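Local structure of tail fiber protein (Acinetobacter phage AM24, 5W5P) at residues G320-L325 / N336-N341; W98-N103 / P108-A113. The protein probably serves as the trimeric tailspike with which the phage recognises, and perhaps degrades, the capsular polysaccharide of its Acinetobacter host. All coordinates share one frame; numbering follows the deposited sequence.

Contact 1: G320-L325 / N336-N341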
loop_
_atom_site.group_PDB
_atom_site.type_symbol
_atom_site.label_atom_id
_atom_site.label_comp_id
_atom_site.label_asym_id
_atom_site.label_seq_id
_atom_site.Cartn_x
_atom_site.Cartn_y
_atom_site.Cartn_z
ATOM N N GLY A 320 12.387 -19.133 5.605
ATOM C CA GLY A 320 12.560 -19.868 4.367
ATOM C C GLY A 320 12.079 -19.097 3.156
ATOM O O GLY A 320 12.266 -17.880 3.056
ATOM N N VAL A 321 11.455 -19.817 2.223
ATOM C CA VAL A 321 10.911 -19.184 1.027
ATOM C C VAL A 321 9.632 -18.450 1.407
ATOM O O VAL A 321 8.683 -19.053 1.923
ATOM C CB VAL A 321 10.658 -20.221 -0.077
ATOM C CG1 VAL A 321 9.817 -19.620 -1.204
ATOM C CG2 VAL A 321 11.977 -20.744 -0.617
ATOM N N PHE A 322 9.603 -17.135 1.159
ATOM C CA PHE A 322 8.453 -16.336 1.562
ATOM C C PHE A 322 7.233 -16.613 0.693
ATOM O O PHE A 322 6.095 -16.517 1.174
ATOM C CB PHE A 322 8.801 -14.847 1.524
ATOM C CG PHE A 322 7.614 -13.946 1.735
ATOM C CD1 PHE A 322 6.986 -13.887 2.975
ATOM C CD2 PHE A 322 7.118 -13.173 0.696
ATOM C CE1 PHE A 322 5.888 -13.069 3.178
ATOM C CE2 PHE A 322 6.017 -12.352 0.886
ATOM C CZ PHE A 322 5.400 -12.299 2.129
ATOM N N ALA A 323 7.438 -16.939 -0.583
ATOM C CA ALA A 323 6.303 -17.141 -1.477
ATOM C C ALA A 323 6.759 -17.973 -2.668
ATOM O O ALA A 323 7.565 -17.512 -3.482
ATOM C CB ALA A 323 5.716 -15.815 -1.926
ATOM N N LYS A 324 6.237 -19.189 -2.777
ATOM C CA LYS A 324 6.486 -20.033 -3.932
ATOM C C LYS A 324 5.131 -20.073 -4.646
ATOM O O LYS A 324 4.227 -20.832 -4.285
ATOM C CB LYS A 324 6.992 -21.420 -3.538
ATOM C CG LYS A 324 6.958 -22.476 -4.657
ATOM C CD LYS A 324 7.478 -23.880 -4.267
ATOM C CE LYS A 324 8.201 -24.529 -5.430
ATOM N NZ LYS A 324 7.191 -25.024 -6.404
ATOM N N LEU A 325 4.980 -19.213 -5.645
ATOM C CA LEU A 325 3.721 -19.030 -6.347
ATOM C C LEU A 325 3.800 -19.585 -7.764
ATOM O O LEU A 325 4.881 -19.687 -8.362
ATOM C CB LEU A 325 3.347 -17.542 -6.406
ATOM C CG LEU A 325 3.353 -16.827 -5.056
ATOM C CD1 LEU A 325 3.036 -15.331 -5.220
ATOM C CD2 LEU A 325 2.367 -17.477 -4.092
ATOM N N ASN A 336 8.225 -5.071 1.856
ATOM C CA ASN A 336 8.554 -6.168 2.751
ATOM C C ASN A 336 9.956 -5.995 3.327
ATOM O O ASN A 336 10.807 -5.290 2.777
ATOM C CB ASN A 336 8.442 -7.508 2.029
ATOM C CG ASN A 336 7.007 -7.902 1.774
ATOM O OD1 ASN A 336 6.215 -8.040 2.711
ATOM N ND2 ASN A 336 6.651 -8.058 0.501
ATOM N N TYR A 337 10.183 -6.650 4.463
ATOM C CA TYR A 337 11.453 -6.615 5.179
ATOM C C TYR A 337 11.973 -8.045 5.251
ATOM O O TYR A 337 11.447 -8.867 6.012
ATOM C CB TYR A 337 11.262 -6.003 6.571
ATOM C CG TYR A 337 12.495 -5.929 7.456
ATOM C CD1 TYR A 337 12.972 -7.057 8.115
ATOM C CD2 TYR A 337 13.150 -4.722 7.674
ATOM C CE1 TYR A 337 14.078 -6.994 8.932
ATOM C CE2 TYR A 337 14.259 -4.648 8.498
ATOM C CZ TYR A 337 14.718 -5.788 9.126
ATOM O OH TYR A 337 15.820 -5.728 9.950
ATOM N N PHE A 338 12.989 -8.343 4.447
ATOM C CA PHE A 338 13.663 -9.632 4.464
ATOM C C PHE A 338 15.053 -9.470 5.061
ATOM O O PHE A 338 15.779 -8.531 4.713
ATOM C CB PHE A 338 13.767 -10.217 3.058
ATOM C CG PHE A 338 12.448 -10.387 2.369
ATOM C CD1 PHE A 338 11.642 -11.479 2.651
ATOM C CD2 PHE A 338 12.021 -9.467 1.422
ATOM C CE1 PHE A 338 10.424 -11.646 2.008
ATOM C CE2 PHE A 338 10.808 -9.627 0.774
ATOM C CZ PHE A 338 10.007 -10.716 1.067
ATOM N N GLU A 339 15.421 -10.385 5.959
ATOM C CA GLU A 339 16.711 -10.307 6.642
ATOM C C GLU A 339 17.193 -11.705 6.999
ATOM O O GLU A 339 16.540 -12.403 7.781
ATOM C CB GLU A 339 16.610 -9.444 7.902
ATOM C CG GLU A 339 17.927 -9.275 8.643
ATOM C CD GLU A 339 19.010 -8.665 7.771
ATOM O OE1 GLU A 339 18.712 -7.703 7.032
ATOM O OE2 GLU A 339 20.163 -9.143 7.827
ATOM N N GLY A 340 18.334 -12.101 6.433
ATOM C CA GLY A 340 19.031 -13.320 6.806
ATOM C C GLY A 340 18.210 -14.591 6.786
ATOM O O GLY A 340 18.115 -15.284 7.803
ATOM N N ASN A 341 17.626 -14.920 5.636
ATOM C CA ASN A 341 16.763 -16.086 5.496
ATOM C C ASN A 341 17.544 -17.224 4.848
ATOM O O ASN A 341 18.026 -17.081 3.720
ATOM C CB ASN A 341 15.525 -15.730 4.673
ATOM C CG ASN A 341 14.700 -14.630 5.316
ATOM O OD1 ASN A 341 14.048 -14.851 6.336
ATOM N ND2 ASN A 341 14.726 -13.436 4.725
#
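The side-chain amide of Asn336, set beside the ring of Phe322, is held at both ends by a neighbouring coil: ND2 bonds to the carbonyl of Cys311, while OD1 accepts from the backbone N of Asn314. Asn372 OD1 in turn takes the backbone N-H of Asn336, so the bonds pass from coil to coil in a way reminiscent of asparagine ladders. The parallel beta-helix is the fold to which this part of the tailspike belongs. The polar amide is thereby satisfied inside a buried contact, with ND2 4.4 Å from Phe322 CE2.

The rest of the contact shows how such a helix fills its interior across two of its faces. At Phe322 the chain turns a corner between sheets, and the side chain leaves with CG anti to the backbone N (chi1 172°), reaching inward toward strand 331-339. Phe338 comes to meet it at about a right angle. The rings form an offset edge-to-face pair, with centroids 5.4 Å apart and planes at 72°, in which Phe338 supplies the edge. Its CE1 wedges in at the root of the other side chain, 3.6 Å from Phe322 CB, while its CZ lies 3.8 Å from Phe322 CD2 and so covers the start of the ring more than its far end. Trp316, a few residues earlier in the chain, adds a second edge-to-face partner for Phe322, and Phe374 lies nearly parallel to Phe338, carrying the aromatic filling into the next coil.

At the other end of the contact Asn341 turns its CB toward segment 320-325. Its amide is anchored at both atoms, OD1 by the N of Ser319 and ND2 by the O of Trp316. Between these anchors and the corner, Gly320 O accepts from the indole NE1 of Trp316 and lies 4.2 Å from Asn341 CB.

Contact 2: W98-N103 / P108-A113; sequences WKRKWN and PCWFGA
Arg100 lays its side chain on the indole of Trp110, joining strand 97-100, in the antiparallel sheet near the N-terminus, to the short 3-10 turn 108-110. From CB, which points toward that turn, the chain runs extended through CG. CD then settles over the six-membered ring, 3.6 Å from its centroid and 9° off the normal, a CH-pi contact. A bend at chi3 carries the guanidinium across to the five-membered ring. There NE is 3.5 Å from Trp110 CD2, and CZ 3.4 Å from Trp110 CG. NH1 lies 3.4 Å from Trp110 CD1, while NH2 reaches the CB methylene at the root of the indole. With its plane only 5° from that of the indole, the group forms a stacked cation-pi pair with Trp110.

Trp102 completes the contact by receiving the edge of Trp110 on its own face; Trp110 CZ3 stands 3.7 Å from Trp102 CD2, and the planes meet at 64°.

NH2 donates to the carbonyls of Gly87 and Gly69, and NH1 to that of Gly70, which fixes the rotation of the guanidinium. Carbonyl oxygens and a pi face together make a setting that would probably favour the positive charge.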
loop_
_atom_site.group_PDB
_atom_site.type_symbol
_atom_site.label_atom_id
_atom_site.label_comp_id
_atom_site.label_asym_id
_atom_site.label_seq_id
_atom_site.Cartn_x
_atom_site.Cartn_y
_atom_site.Cartn_z
ATOM N N TRP A 98 -33.256 -24.092 33.629
ATOM C CA TRP A 98 -32.337 -23.016 33.971
ATOM C C TRP A 98 -31.581 -22.580 32.720
ATOM O O TRP A 98 -31.010 -23.412 32.007
ATOM C CB TRP A 98 -31.354 -23.471 35.055
ATOM C CG TRP A 98 -32.001 -23.788 36.386
ATOM C CD1 TRP A 98 -32.387 -25.017 36.841
ATOM C CD2 TRP A 98 -32.328 -22.857 37.426
ATOM N NE1 TRP A 98 -32.938 -24.905 38.093
ATOM C CE2 TRP A 98 -32.910 -23.590 38.476
ATOM C CE3 TRP A 98 -32.181 -21.475 37.571
ATOM C CZ2 TRP A 98 -33.346 -22.989 39.654
ATOM C CZ3 TRP A 98 -32.618 -20.880 38.744
ATOM C CH2 TRP A 98 -33.192 -21.634 39.766
ATOM N N LYS A 99 -31.579 -21.279 32.451
ATOM C CA LYS A 99 -30.911 -20.724 31.281
ATOM C C LYS A 99 -29.871 -19.703 31.714
ATOM O O LYS A 99 -30.152 -18.825 32.534
ATOM C CB LYS A 99 -31.915 -20.091 30.310
ATOM C CG LYS A 99 -33.068 -21.011 30.007
ATOM C CD LYS A 99 -34.042 -20.470 28.985
ATOM C CE LYS A 99 -34.748 -21.633 28.292
ATOM N NZ LYS A 99 -36.022 -21.181 27.674
ATOM N N ARG A 100 -28.675 -19.828 31.158
ATOM C CA ARG A 100 -27.583 -18.924 31.489
ATOM C C ARG A 100 -27.883 -17.524 30.975
ATOM O O ARG A 100 -28.388 -17.345 29.862
ATOM C CB ARG A 100 -26.271 -19.441 30.888
ATOM C CG ARG A 100 -25.061 -18.562 31.134
ATOM C CD ARG A 100 -23.859 -19.047 30.324
ATOM N NE ARG A 100 -23.481 -20.421 30.652
ATOM C CZ ARG A 100 -22.642 -20.748 31.628
ATOM N NH1 ARG A 100 -22.095 -19.801 32.375
ATOM N NH2 ARG A 100 -22.345 -22.019 31.855
ATOM N N LYS A 101 -27.585 -16.529 31.803
ATOM C CA LYS A 101 -27.690 -15.128 31.412
ATOM C C LYS A 101 -26.390 -14.742 30.717
ATOM O O LYS A 101 -25.329 -14.718 31.347
ATOM C CB LYS A 101 -27.944 -14.239 32.626
ATOM C CG LYS A 101 -29.170 -14.618 33.453
ATOM C CD LYS A 101 -30.318 -13.651 33.210
ATOM C CE LYS A 101 -31.116 -13.408 34.481
ATOM N NZ LYS A 101 -32.161 -12.372 34.267
ATOM N N TRP A 102 -26.469 -14.454 29.418
ATOM C CA TRP A 102 -25.300 -14.028 28.661
ATOM C C TRP A 102 -25.759 -13.250 27.435
ATOM O O TRP A 102 -26.692 -13.670 26.743
ATOM C CB TRP A 102 -24.434 -15.228 28.251
ATOM C CG TRP A 102 -25.095 -16.195 27.303
ATOM C CD1 TRP A 102 -26.070 -17.102 27.605
ATOM C CD2 TRP A 102 -24.819 -16.360 25.908
ATOM N NE1 TRP A 102 -26.419 -17.815 26.483
ATOM C CE2 TRP A 102 -25.667 -17.378 25.429
ATOM C CE3 TRP A 102 -23.937 -15.745 25.016
ATOM C CZ2 TRP A 102 -25.659 -17.795 24.100
ATOM C CZ3 TRP A 102 -23.935 -16.158 23.695
ATOM C CH2 TRP A 102 -24.790 -17.174 23.252
ATOM N N ASN A 103 -25.110 -12.115 27.178
ATOM C CA ASN A 103 -25.390 -11.304 26.001
ATOM C C ASN A 103 -24.132 -11.044 25.185
ATOM O O ASN A 103 -24.146 -10.195 24.284
ATOM C CB ASN A 103 -26.042 -9.977 26.398
ATOM C CG ASN A 103 -25.255 -9.228 27.455
ATOM O OD1 ASN A 103 -24.048 -9.415 27.601
ATOM N ND2 ASN A 103 -25.939 -8.367 28.197
ATOM N N PRO A 108 -16.429 -21.746 25.382
ATOM C CA PRO A 108 -16.491 -23.221 25.373
ATOM C C PRO A 108 -16.407 -23.828 26.755
ATOM O O PRO A 108 -16.822 -24.981 26.935
ATOM C CB PRO A 108 -15.296 -23.642 24.510
ATOM C CG PRO A 108 -15.028 -22.474 23.666
ATOM C CD PRO A 108 -15.368 -21.252 24.491
ATOM N N CYS A 109 -15.892 -23.088 27.742
ATOM C CA CYS A 109 -15.797 -23.621 29.093
ATOM C C CYS A 109 -17.162 -23.832 29.723
ATOM O O CYS A 109 -17.282 -24.654 30.636
ATOM C CB CYS A 109 -14.962 -22.699 29.981
ATOM S SG CYS A 109 -13.171 -22.900 29.784
ATOM N N TRP A 110 -18.184 -23.107 29.262
ATOM C CA TRP A 110 -19.542 -23.353 29.731
ATOM C C TRP A 110 -19.942 -24.810 29.534
ATOM O O TRP A 110 -20.653 -25.386 30.369
ATOM C CB TRP A 110 -20.515 -22.433 28.998
ATOM C CG TRP A 110 -20.273 -20.987 29.244
ATOM C CD1 TRP A 110 -19.500 -20.438 30.226
ATOM C CD2 TRP A 110 -20.821 -19.893 28.502
ATOM N NE1 TRP A 110 -19.530 -19.065 30.138
ATOM C CE2 TRP A 110 -20.332 -18.706 29.086
ATOM C CE3 TRP A 110 -21.676 -19.801 27.399
ATOM C CZ2 TRP A 110 -20.667 -17.447 28.603
ATOM C CZ3 TRP A 110 -22.008 -18.548 26.920
ATOM C CH2 TRP A 110 -21.506 -17.387 27.521
ATOM N N PHE A 111 -19.486 -25.423 28.441
ATOM C CA PHE A 111 -19.854 -26.784 28.079
ATOM C C PHE A 111 -18.820 -27.816 28.498
ATOM O O PHE A 111 -18.999 -29.003 28.205
ATOM C CB PHE A 111 -20.091 -26.884 26.570
ATOM C CG PHE A 111 -21.141 -25.947 26.059
ATOM C CD1 PHE A 111 -20.800 -24.684 25.600
ATOM C CD2 PHE A 111 -22.472 -26.328 26.040
ATOM C CE1 PHE A 111 -21.768 -23.819 25.129
ATOM C CE2 PHE A 111 -23.445 -25.468 25.573
ATOM C CZ PHE A 111 -23.091 -24.212 25.115
ATOM N N GLY A 112 -17.747 -27.403 29.156
ATOM C CA GLY A 112 -16.767 -28.332 29.673
ATOM C C GLY A 112 -15.486 -28.467 28.881
ATOM O O GLY A 112 -14.798 -29.482 29.033
ATOM N N ALA A 113 -15.142 -27.489 28.044
ATOM C CA ALA A 113 -13.888 -27.549 27.304
ATOM C C ALA A 113 -12.706 -27.580 28.266
ATOM O O ALA A 113 -12.571 -26.713 29.133
ATOM C CB ALA A 113 -13.772 -26.354 26.358
#

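The two contacts illustrate aromatic packing in separate parts of one elongated subunit. Contact 2 closes earlier in the chain, before the beta-helix begins; contact 1 lies well along that helix. Their centres are 44 Å apart and their nearest atoms about 31 Å apart, so neither touches the other. The Trp102 side chain of contact 2 lies about 9 Å from a bound zinc ion, too far for coordination. Both adjoin trimer interfaces: Tyr337 in contact 1 packs on Val308 of the second subunit, whereas Trp102 in contact 2 packs on Asn140 of the third.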